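Local coordinates for protein aldehyde dehydrogenase (Burkholderia vietnamiensis, PDB 5KF0) that probably oxidises aldehydes to carboxylic acids with a nicotinamide dinucleotide cofactor, and is seen here as a tetramer with bound NADPH, at residues A[65-77]-A[171-183]. Residues are numbered along the deposited sequence; the frame is centred on the assembly and turned at random. Where two conformers were deposited one is given.
Sequences MRELPAYRRQAVL and KVAPALAAGCPFV
A Schellman motif ends helix 164-178 in the nucleotide-binding domain, and Arg73 of helix 70-86 reaches across to it. Two backbone bonds define the motif, Cys180 N to Ala175 O and the weaker Gly179 N to Leu176 O, with Gly179 at positive phi as the C-prime residue. Gly179 CA sits centrally over one face of the Arg73 guanidinium, 3.5 Å from Arg73 CZ, a spacing that amounts to van der Waals contact between the flat group and the glycine backbone. At the edge of that group, Arg73 NH1 donates to Ala177 O over 3.2 Å, and this acceptor lies only 12° out of the guanidinium plane. Arg73 NH1 lies 2.9 Å from Ala178 O. The other terminal nitrogen, Arg73 NH2, makes a weak bond to Met65 O, so one guanidinium links two helix C-terminal ends. Such carbonyl ends would be expected to favour the positive charge. An extended chain from CG to NE (chi2 170°) carries the group there, passing Leu176 O with Arg73 CD at 3.4 Å. A water that donates to Ala177 O is held weakly by Arg73 NH1.

Apolar packing flanks this polar centre. Leu77 spreads its two methyls over the partner helix: Leu77 CD1 is 4.1 Å from Ala177 CB, while Leu77 CD2 is 3.9 Å from Leu176 CD1. Met65, bent at chi2 and chi3, folds CE back toward the Gly179 backbone and lays Met65 CG 4.0 Å from Pro181 CG. Helix 103-123 backs Leu77 and Ala173. The axes of 70-77 and 171-178 run nearly antiparallel (155°); the turn after the latter leads into strand 182-185, in the parallel part of the Rossmann-like cofactor-binding domain of aldehyde dehydrogenases.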
loop_
_atom_site.group_PDB
_atom_site.type_symbol
_atom_site.label_atom_id
_atom_site.label_comp_id
_atom_site.label_asym_id
_atom_site.label_seq_id
_atom_site.Cartn_x
_atom_site.Cartn_y
_atom_site.Cartn_z
ATOM N N MET A 65 12.278 24.733 -3.357
ATOM C CA MET A 65 11.968 23.446 -3.976
ATOM C C MET A 65 10.943 22.677 -3.157
ATOM O O MET A 65 10.027 22.065 -3.717
ATOM C CB MET A 65 13.246 22.617 -4.142
ATOM C CG MET A 65 14.104 23.050 -5.305
ATOM S SD MET A 65 13.232 22.863 -6.884
ATOM C CE MET A 65 13.088 21.093 -7.004
ATOM N N ARG A 66 11.085 22.700 -1.828
ATOM C CA ARG A 66 10.146 22.004 -0.954
ATOM C C ARG A 66 8.736 22.577 -1.071
ATOM O O ARG A 66 7.750 21.853 -0.889
ATOM C CB ARG A 66 10.639 22.087 0.493
ATOM C CG ARG A 66 9.750 21.402 1.512
ATOM C CD ARG A 66 10.322 21.502 2.926
ATOM N NE ARG A 66 10.027 22.776 3.587
ATOM C CZ ARG A 66 10.948 23.635 4.017
ATOM N NH1 ARG A 66 12.241 23.373 3.852
ATOM N NH2 ARG A 66 10.574 24.757 4.617
ATOM N N GLU A 67 8.617 23.857 -1.378
ATOM C CA GLU A 67 7.309 24.494 -1.458
ATOM C C GLU A 67 6.664 24.383 -2.833
ATOM O O GLU A 67 5.480 24.708 -2.970
ATOM C CB GLU A 67 7.427 25.965 -1.050
ATOM C CG GLU A 67 7.784 26.104 0.423
ATOM C CD GLU A 67 7.908 27.533 0.878
ATOM O OE1 GLU A 67 8.046 28.428 0.021
ATOM O OE2 GLU A 67 7.868 27.759 2.105
ATOM N N LEU A 68 7.406 23.946 -3.839
ATOM C CA LEU A 68 6.852 23.754 -5.171
ATOM C C LEU A 68 5.755 22.693 -5.130
ATOM O O LEU A 68 6.027 21.550 -4.728
ATOM C CB LEU A 68 7.969 23.335 -6.120
ATOM C CG LEU A 68 7.906 23.701 -7.598
ATOM C CD1 LEU A 68 7.846 25.212 -7.750
ATOM C CD2 LEU A 68 9.133 23.132 -8.298
ATOM N N PRO A 69 4.528 23.006 -5.542
ATOM C CA PRO A 69 3.462 21.996 -5.495
ATOM C C PRO A 69 3.726 20.854 -6.461
ATOM O O PRO A 69 4.443 20.990 -7.453
ATOM C CB PRO A 69 2.201 22.768 -5.901
ATOM C CG PRO A 69 2.563 24.202 -5.800
ATOM C CD PRO A 69 4.032 24.307 -6.030
ATOM N N ALA A 70 3.112 19.704 -6.158
ATOM C CA ALA A 70 3.344 18.498 -6.955
ATOM C C ALA A 70 3.087 18.732 -8.439
ATOM O O ALA A 70 3.873 18.286 -9.284
ATOM C CB ALA A 70 2.473 17.348 -6.436
ATOM N N TYR A 71 1.998 19.436 -8.783
ATOM C CA TYR A 71 1.677 19.604 -10.198
ATOM C C TYR A 71 2.702 20.491 -10.908
ATOM O O TYR A 71 2.895 20.355 -12.125
ATOM C CB TYR A 71 0.252 20.146 -10.381
ATOM C CG TYR A 71 0.044 21.532 -9.807
ATOM C CD1 TYR A 71 0.301 22.662 -10.565
ATOM C CD2 TYR A 71 -0.389 21.699 -8.497
ATOM C CE1 TYR A 71 0.116 23.932 -10.031
ATOM C CE2 TYR A 71 -0.571 22.966 -7.962
ATOM C CZ TYR A 71 -0.303 24.070 -8.730
ATOM O OH TYR A 71 -0.480 25.341 -8.210
ATOM N N ARG A 72 3.385 21.384 -10.173
ATOM C CA ARG A 72 4.453 22.175 -10.780
ATOM C C ARG A 72 5.684 21.318 -11.047
ATOM O O ARG A 72 6.328 21.460 -12.098
ATOM C CB ARG A 72 4.816 23.364 -9.885
ATOM C CG ARG A 72 3.820 24.528 -9.903
ATOM C CD ARG A 72 4.097 25.512 -11.050
ATOM N NE ARG A 72 5.471 26.021 -11.043
ATOM C CZ ARG A 72 5.859 27.128 -10.412
ATOM N NH1 ARG A 72 4.981 27.850 -9.734
ATOM N NH2 ARG A 72 7.127 27.513 -10.461
ATOM N N ARG A 73 6.039 20.433 -10.097
ATOM C CA ARG A 73 7.139 19.501 -10.331
ATOM C C ARG A 73 6.832 18.605 -11.519
ATOM O O ARG A 73 7.693 18.367 -12.373
ATOM C CB ARG A 73 7.401 18.652 -9.084
ATOM C CG ARG A 73 7.850 19.454 -7.860
ATOM C CD ARG A 73 7.853 18.571 -6.615
ATOM N NE ARG A 73 8.035 19.332 -5.382
ATOM C CZ ARG A 73 8.181 18.767 -4.188
ATOM N NH1 ARG A 73 8.174 17.446 -4.086
ATOM N NH2 ARG A 73 8.337 19.512 -3.099
ATOM N N GLN A 74 5.598 18.109 -11.594
ATOM C CA GLN A 74 5.187 17.327 -12.755
ATOM C C GLN A 74 5.342 18.122 -14.049
ATOM O O GLN A 74 5.790 17.582 -15.071
ATOM C CB GLN A 74 3.740 16.874 -12.584
ATOM C CG GLN A 74 3.265 15.974 -13.720
ATOM C CD GLN A 74 1.814 15.561 -13.563
ATOM O OE1 GLN A 74 0.923 16.402 -13.520
ATOM N NE2 GLN A 74 1.574 14.258 -13.465
ATOM N N ALA A 75 4.960 19.408 -14.037
ATOM C CA ALA A 75 5.045 20.207 -15.255
ATOM C C ALA A 75 6.486 20.356 -15.724
ATOM O O ALA A 75 6.753 20.372 -16.933
ATOM C CB ALA A 75 4.413 21.582 -15.026
ATOM N N VAL A 76 7.424 20.494 -14.781
ATOM C CA VAL A 76 8.843 20.548 -15.136
ATOM C C VAL A 76 9.254 19.256 -15.824
ATOM O O VAL A 76 9.904 19.269 -16.876
ATOM C CB VAL A 76 9.699 20.818 -13.884
ATOM C CG1 VAL A 76 11.164 20.568 -14.188
ATOM C CG2 VAL A 76 9.492 22.260 -13.400
ATOM N N LEU A 77 8.854 18.119 -15.251
ATOM C CA LEU A 77 9.204 16.829 -15.846
ATOM C C LEU A 77 8.570 16.662 -17.223
ATOM O O LEU A 77 9.209 16.145 -18.152
ATOM C CB LEU A 77 8.783 15.697 -14.904
ATOM C CG LEU A 77 9.634 15.673 -13.623
ATOM C CD1 LEU A 77 8.925 14.927 -12.479
ATOM C CD2 LEU A 77 11.004 15.063 -13.902
ATOM N N LYS A 171 18.556 9.611 -11.469
ATOM C CA LYS A 171 18.771 10.465 -10.306
ATOM C C LYS A 171 18.066 11.806 -10.436
ATOM O O LYS A 171 17.368 12.230 -9.510
ATOM C CB LYS A 171 20.278 10.679 -10.078
ATOM C CG LYS A 171 21.061 9.349 -9.984
ATOM C CD LYS A 171 22.533 9.576 -9.614
ATOM C CE LYS A 171 23.344 8.284 -9.810
ATOM N NZ LYS A 171 22.874 7.178 -8.907
ATOM N N VAL A 172 18.217 12.459 -11.591
ATOM C CA VAL A 172 17.646 13.786 -11.826
ATOM C C VAL A 172 16.126 13.745 -11.749
ATOM O O VAL A 172 15.498 14.594 -11.103
ATOM C CB VAL A 172 18.115 14.322 -13.189
ATOM C CG1 VAL A 172 17.334 15.577 -13.582
ATOM C CG2 VAL A 172 19.618 14.600 -13.163
ATOM N N ALA A 173 15.503 12.802 -12.470
ATOM C CA ALA A 173 14.044 12.826 -12.562
ATOM C C ALA A 173 13.384 12.577 -11.210
ATOM O O ALA A 173 12.453 13.325 -10.856
ATOM C CB ALA A 173 13.567 11.833 -13.626
ATOM N N PRO A 174 13.801 11.593 -10.412
ATOM C CA PRO A 174 13.199 11.447 -9.071
ATOM C C PRO A 174 13.516 12.608 -8.151
ATOM O O PRO A 174 12.675 12.967 -7.312
ATOM C CB PRO A 174 13.795 10.141 -8.531
ATOM C CG PRO A 174 14.613 9.553 -9.617
ATOM C CD PRO A 174 14.753 10.511 -10.739
ATOM N N ALA A 175 14.698 13.216 -8.282
ATOM C CA ALA A 175 15.006 14.373 -7.454
ATOM C C ALA A 175 14.010 15.493 -7.707
ATOM O O ALA A 175 13.532 16.132 -6.762
ATOM C CB ALA A 175 16.434 14.853 -7.724
ATOM N N LEU A 176 13.679 15.742 -8.980
ATOM C CA LEU A 176 12.691 16.775 -9.299
ATOM C C LEU A 176 11.310 16.392 -8.780
ATOM O O LEU A 176 10.587 17.238 -8.226
ATOM C CB LEU A 176 12.653 17.008 -10.812
ATOM C CG LEU A 176 13.946 17.587 -11.399
ATOM C CD1 LEU A 176 13.957 17.426 -12.913
ATOM C CD2 LEU A 176 14.088 19.053 -11.023
ATOM N N ALA A 177 10.935 15.115 -8.935
ATOM C CA ALA A 177 9.654 14.647 -8.415
ATOM C C ALA A 177 9.583 14.816 -6.906
ATOM O O ALA A 177 8.531 15.184 -6.362
ATOM C CB ALA A 177 9.441 13.175 -8.783
ATOM N N ALA A 178 10.692 14.540 -6.214
ATOM C CA ALA A 178 10.721 14.588 -4.754
ATOM C C ALA A 178 10.900 15.994 -4.209
ATOM O O ALA A 178 10.615 16.220 -3.029
ATOM C CB ALA A 178 11.853 13.711 -4.213
ATOM N N GLY A 179 11.374 16.931 -5.024
ATOM C CA GLY A 179 11.588 18.288 -4.566
ATOM C C GLY A 179 12.959 18.574 -3.996
ATOM O O GLY A 179 13.090 19.471 -3.155
ATOM N N CYS A 180 14.012 17.850 -4.452
ATOM C CA CYS A 180 15.382 18.026 -3.964
ATOM C C CYS A 180 16.201 18.844 -4.939
ATOM O O CYS A 180 16.262 18.489 -6.128
ATOM C CB CYS A 180 16.078 16.681 -3.791
ATOM S SG CYS A 180 15.451 15.644 -2.494
ATOM N N PRO A 181 16.883 19.895 -4.485
ATOM C CA PRO A 181 17.971 20.460 -5.289
ATOM C C PRO A 181 19.078 19.425 -5.438
ATOM O O PRO A 181 19.296 18.589 -4.554
ATOM C CB PRO A 181 18.448 21.661 -4.456
ATOM C CG PRO A 181 17.397 21.857 -3.374
ATOM C CD PRO A 181 16.835 20.486 -3.140
ATOM N N PHE A 182 19.792 19.484 -6.563
ATOM C CA PHE A 182 20.846 18.500 -6.781
ATOM C C PHE A 182 21.992 19.117 -7.571
ATOM O O PHE A 182 21.814 20.079 -8.325
ATOM C CB PHE A 182 20.323 17.253 -7.518
ATOM C CG PHE A 182 19.899 17.521 -8.935
ATOM C CD1 PHE A 182 20.828 17.458 -9.975
ATOM C CD2 PHE A 182 18.576 17.849 -9.229
ATOM C CE1 PHE A 182 20.448 17.714 -11.289
ATOM C CE2 PHE A 182 18.178 18.106 -10.545
ATOM C CZ PHE A 182 19.117 18.047 -11.575
ATOM N N VAL A 183 23.164 18.505 -7.426
ATOM C CA VAL A 183 24.341 18.823 -8.222
ATOM C C VAL A 183 24.791 17.514 -8.857
ATOM O O VAL A 183 25.106 16.559 -8.140
ATOM C CB VAL A 183 25.473 19.430 -7.374
ATOM C CG1 VAL A 183 26.651 19.835 -8.279
ATOM C CG2 VAL A 183 24.972 20.662 -6.572
HETATM O O HOH W 1 5.980 15.889 -5.915
#